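Local coordinates for VP2 (Human bocavirus 3, PDB 5US7), which probably assembles into a T=1 icosahedral capsid of 60 subunits, its minor form VP1 also carrying a phospholipase A2-like region, at residues Phe260-Gln270 / Thr282-Pro291. Numbering follows the deposited sequence.
Sequences FNPLVPTRRAQ and TSRVQPYAKP
Gln270 and Ser283 form the antiparallel hydrogen-bonded pair that ties 260-270 to 282-291, and they illustrate how a short pairing of strands can be prolonged by side chains along two irregular arms. Gln270 N reaches Ser283 O at 2.9 Å in an almost straight bond (173°). Gln270 O is gripped twice, by Ser283 N and, from above the carbonyl plane, by Thr282 OG1 at 3.2 Å.

Beyond this pair, longer side chains take over the polar work. Lys290 NZ donates to Val264 O at 3.2 Å. That carbonyl belongs to the last residue of the type I turn Asn261-Val264, which Val264 N closes on Asn261 O. Arg284 NH1 gives Thr266 O a weak, bent bond; its guanidinium turns mainly to the second subunit, where Glu175 forms a salt bridge and Thr359 and Gly362 offer carbonyls.

The segments include the base of the beta hairpin 269-272/281-284 and the loops that lead into and out of it, far from the centre of the chain. The hairpin is part of one of the long excursions that parvovirus coat proteins insert between the strands of their jelly-roll core, and here the contact lies against a second subunit, whose Glu413 pairs with Arg267.

Between the arms the remaining contacts are van der Waals, several of them carbon against a carbonyl oxygen. Val285 is forked: CG2 meets Thr266 CG2 at 3.4 Å and also touches Arg268 CB, while CG1 lies against the amide end of Gln270. Gln270 CG sits between the backbone N and the carbonyl carbon (chi1 57°), and from there the extended chain runs across Val285. Pro287 CB fits against the carbonyls of Pro262 and Val264. Lys290 covers one face of the Phe260 ring, its CB 4.2 Å from the centroid in a CH-pi contact and Lys290 CD 3.4 Å from Phe260 CD1, whereas Tyr288 O approaches Phe260 CZ at the ring edge.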
loop_
_atom_site.group_PDB
_atom_site.type_symbol
_atom_site.label_atom_id
_atom_site.label_comp_id
_atom_site.label_asym_id
_atom_site.label_seq_id
_atom_site.Cartn_x
_atom_site.Cartn_y
_atom_site.Cartn_z
ATOM N N PHE A 260 42.545 98.674 -15.328
ATOM C CA PHE A 260 41.698 99.476 -14.455
ATOM C C PHE A 260 40.735 100.249 -15.341
ATOM O O PHE A 260 40.844 100.245 -16.570
ATOM C CB PHE A 260 42.468 100.434 -13.545
ATOM C CG PHE A 260 43.337 101.417 -14.264
ATOM C CD1 PHE A 260 42.829 102.616 -14.712
ATOM C CD2 PHE A 260 44.678 101.169 -14.433
ATOM C CE1 PHE A 260 43.630 103.527 -15.346
ATOM C CE2 PHE A 260 45.482 102.079 -15.066
ATOM C CZ PHE A 260 44.957 103.258 -15.521
ATOM N N ASN A 261 39.797 100.921 -14.696
ATOM C CA ASN A 261 38.774 101.691 -15.384
ATOM C C ASN A 261 39.071 103.173 -15.242
ATOM O O ASN A 261 38.937 103.721 -14.139
ATOM C CB ASN A 261 37.401 101.349 -14.809
ATOM C CG ASN A 261 36.282 101.997 -15.560
ATOM O OD1 ASN A 261 36.443 102.394 -16.707
ATOM N ND2 ASN A 261 35.119 102.059 -14.943
ATOM N N PRO A 262 39.483 103.855 -16.306
ATOM C CA PRO A 262 39.845 105.273 -16.178
ATOM C C PRO A 262 38.686 106.159 -15.806
ATOM O O PRO A 262 38.902 107.316 -15.436
ATOM C CB PRO A 262 40.370 105.624 -17.572
ATOM C CG PRO A 262 40.766 104.350 -18.147
ATOM C CD PRO A 262 39.799 103.338 -17.641
ATOM N N LEU A 263 37.460 105.672 -15.933
ATOM C CA LEU A 263 36.293 106.491 -15.668
ATOM C C LEU A 263 36.012 106.629 -14.184
ATOM O O LEU A 263 35.277 107.537 -13.786
ATOM C CB LEU A 263 35.084 105.882 -16.368
ATOM C CG LEU A 263 35.278 105.743 -17.874
ATOM C CD1 LEU A 263 34.114 105.009 -18.496
ATOM C CD2 LEU A 263 35.469 107.106 -18.506
ATOM N N VAL A 264 36.585 105.763 -13.366
ATOM C CA VAL A 264 36.231 105.644 -11.956
ATOM C C VAL A 264 37.256 106.403 -11.122
ATOM O O VAL A 264 38.460 106.197 -11.314
ATOM C CB VAL A 264 36.163 104.176 -11.522
ATOM C CG1 VAL A 264 36.039 104.095 -10.047
ATOM C CG2 VAL A 264 34.977 103.517 -12.154
ATOM N N PRO A 265 36.831 107.278 -10.218
ATOM C CA PRO A 265 37.781 107.893 -9.294
ATOM C C PRO A 265 38.293 106.871 -8.301
ATOM O O PRO A 265 37.587 105.945 -7.901
ATOM C CB PRO A 265 36.947 108.966 -8.591
ATOM C CG PRO A 265 35.818 109.224 -9.518
ATOM C CD PRO A 265 35.503 107.892 -10.110
ATOM N N THR A 266 39.539 107.049 -7.904
ATOM C CA THR A 266 40.159 106.197 -6.909
ATOM C C THR A 266 40.362 106.987 -5.629
ATOM O O THR A 266 40.557 108.203 -5.657
ATOM C CB THR A 266 41.495 105.656 -7.410
ATOM O OG1 THR A 266 42.050 104.755 -6.445
ATOM C CG2 THR A 266 42.447 106.786 -7.658
ATOM N N ARG A 267 40.297 106.300 -4.504
ATOM C CA ARG A 267 40.630 106.926 -3.238
ATOM C C ARG A 267 42.048 106.487 -2.913
ATOM O O ARG A 267 42.302 105.343 -2.534
ATOM C CB ARG A 267 39.639 106.552 -2.149
ATOM C CG ARG A 267 39.478 105.085 -1.983
ATOM C CD ARG A 267 38.847 104.768 -0.685
ATOM N NE ARG A 267 38.975 103.348 -0.432
ATOM C CZ ARG A 267 38.644 102.775 0.712
ATOM N NH1 ARG A 267 38.183 103.513 1.710
ATOM N NH2 ARG A 267 38.801 101.473 0.860
ATOM N N ARG A 268 42.974 107.405 -3.110
ATOM C CA ARG A 268 44.387 107.184 -2.897
ATOM C C ARG A 268 44.990 108.569 -2.817
ATOM O O ARG A 268 44.402 109.527 -3.312
ATOM C CB ARG A 268 44.991 106.350 -4.029
ATOM C CG ARG A 268 46.471 106.152 -3.917
ATOM C CD ARG A 268 46.844 105.433 -2.641
ATOM N NE ARG A 268 46.476 104.026 -2.652
ATOM C CZ ARG A 268 47.292 103.086 -3.103
ATOM N NH1 ARG A 268 48.489 103.421 -3.556
ATOM N NH2 ARG A 268 46.929 101.820 -3.096
ATOM N N ALA A 269 46.150 108.685 -2.199
ATOM C CA ALA A 269 46.782 109.982 -2.070
ATOM C C ALA A 269 48.249 109.874 -2.434
ATOM O O ALA A 269 48.893 108.857 -2.170
ATOM C CB ALA A 269 46.618 110.537 -0.662
ATOM N N GLN A 270 48.761 110.923 -3.056
ATOM C CA GLN A 270 50.164 111.024 -3.426
ATOM C C GLN A 270 50.744 112.234 -2.712
ATOM O O GLN A 270 50.183 113.330 -2.777
ATOM C CB GLN A 270 50.318 111.124 -4.941
ATOM C CG GLN A 270 49.570 112.285 -5.559
ATOM C CD GLN A 270 49.705 112.333 -7.057
ATOM O OE1 GLN A 270 50.081 111.350 -7.686
ATOM N NE2 GLN A 270 49.387 113.479 -7.643
ATOM N N THR A 282 49.883 117.223 -0.839
ATOM C CA THR A 282 49.267 115.937 -1.112
ATOM C C THR A 282 47.952 116.153 -1.845
ATOM O O THR A 282 47.271 117.162 -1.641
ATOM C CB THR A 282 49.037 115.139 0.176
ATOM O OG1 THR A 282 48.500 113.852 -0.146
ATOM C CG2 THR A 282 48.089 115.856 1.093
ATOM N N SER A 283 47.620 115.210 -2.717
ATOM C CA SER A 283 46.402 115.261 -3.508
ATOM C C SER A 283 46.072 113.840 -3.918
ATOM O O SER A 283 46.922 112.953 -3.854
ATOM C CB SER A 283 46.563 116.163 -4.733
ATOM O OG SER A 283 47.554 115.655 -5.605
ATOM N N ARG A 284 44.833 113.613 -4.335
ATOM C CA ARG A 284 44.466 112.265 -4.730
ATOM C C ARG A 284 44.854 112.016 -6.175
ATOM O O ARG A 284 44.764 112.906 -7.023
ATOM C CB ARG A 284 42.977 111.992 -4.522
ATOM C CG ARG A 284 42.015 112.607 -5.484
ATOM C CD ARG A 284 40.680 111.930 -5.267
ATOM N NE ARG A 284 40.149 112.208 -3.938
ATOM C CZ ARG A 284 39.269 111.440 -3.311
ATOM N NH1 ARG A 284 38.838 110.326 -3.877
ATOM N NH2 ARG A 284 38.834 111.775 -2.109
ATOM N N VAL A 285 45.318 110.797 -6.444
ATOM C CA VAL A 285 45.777 110.458 -7.780
ATOM C C VAL A 285 44.587 110.442 -8.725
ATOM O O VAL A 285 43.475 110.055 -8.349
ATOM C CB VAL A 285 46.524 109.113 -7.770
ATOM C CG1 VAL A 285 47.753 109.205 -6.889
ATOM C CG2 VAL A 285 45.635 108.020 -7.280
ATOM N N GLN A 286 44.814 110.885 -9.954
ATOM C CA GLN A 286 43.740 111.103 -10.901
ATOM C C GLN A 286 43.120 109.774 -11.309
ATOM O O GLN A 286 43.657 108.714 -11.014
ATOM C CB GLN A 286 44.273 111.856 -12.109
ATOM C CG GLN A 286 44.759 113.244 -11.781
ATOM C CD GLN A 286 43.675 114.103 -11.183
ATOM O OE1 GLN A 286 42.514 114.019 -11.575
ATOM N NE2 GLN A 286 44.050 114.946 -10.232
ATOM N N PRO A 287 41.948 109.794 -11.949
ATOM C CA PRO A 287 41.392 108.523 -12.432
ATOM C C PRO A 287 42.213 107.902 -13.543
ATOM O O PRO A 287 42.366 106.676 -13.580
ATOM C CB PRO A 287 39.992 108.919 -12.910
ATOM C CG PRO A 287 39.668 110.131 -12.142
ATOM C CD PRO A 287 40.958 110.876 -12.022
ATOM N N TYR A 288 42.756 108.713 -14.451
ATOM C CA TYR A 288 43.494 108.172 -15.583
ATOM C C TYR A 288 44.821 107.551 -15.178
ATOM O O TYR A 288 45.316 106.668 -15.882
ATOM C CB TYR A 288 43.717 109.260 -16.632
ATOM C CG TYR A 288 44.376 110.504 -16.103
ATOM C CD1 TYR A 288 45.749 110.583 -15.974
ATOM C CD2 TYR A 288 43.623 111.615 -15.771
ATOM C CE1 TYR A 288 46.349 111.723 -15.498
ATOM C CE2 TYR A 288 44.212 112.759 -15.308
ATOM C CZ TYR A 288 45.575 112.807 -15.165
ATOM O OH TYR A 288 46.172 113.951 -14.695
ATOM N N ALA A 289 45.399 107.984 -14.069
ATOM C CA ALA A 289 46.606 107.399 -13.513
ATOM C C ALA A 289 46.224 106.573 -12.298
ATOM O O ALA A 289 45.283 106.911 -11.587
ATOM C CB ALA A 289 47.608 108.480 -13.107
ATOM N N LYS A 290 46.987 105.537 -12.016
ATOM C CA LYS A 290 46.674 104.661 -10.892
ATOM C C LYS A 290 47.876 103.779 -10.616
ATOM O O LYS A 290 48.500 103.256 -11.544
ATOM C CB LYS A 290 45.472 103.744 -11.149
ATOM C CG LYS A 290 44.081 104.350 -11.161
ATOM C CD LYS A 290 43.046 103.267 -11.368
ATOM C CE LYS A 290 41.652 103.820 -11.593
ATOM N NZ LYS A 290 41.099 104.538 -10.435
ATOM N N PRO A 291 48.224 103.592 -9.349
ATOM C CA PRO A 291 49.397 102.784 -9.022
ATOM C C PRO A 291 49.156 101.329 -9.364
ATOM O O PRO A 291 48.083 100.782 -9.107
ATOM C CB PRO A 291 49.545 102.981 -7.511
ATOM C CG PRO A 291 48.846 104.262 -7.231
ATOM C CD PRO A 291 47.681 104.268 -8.164
#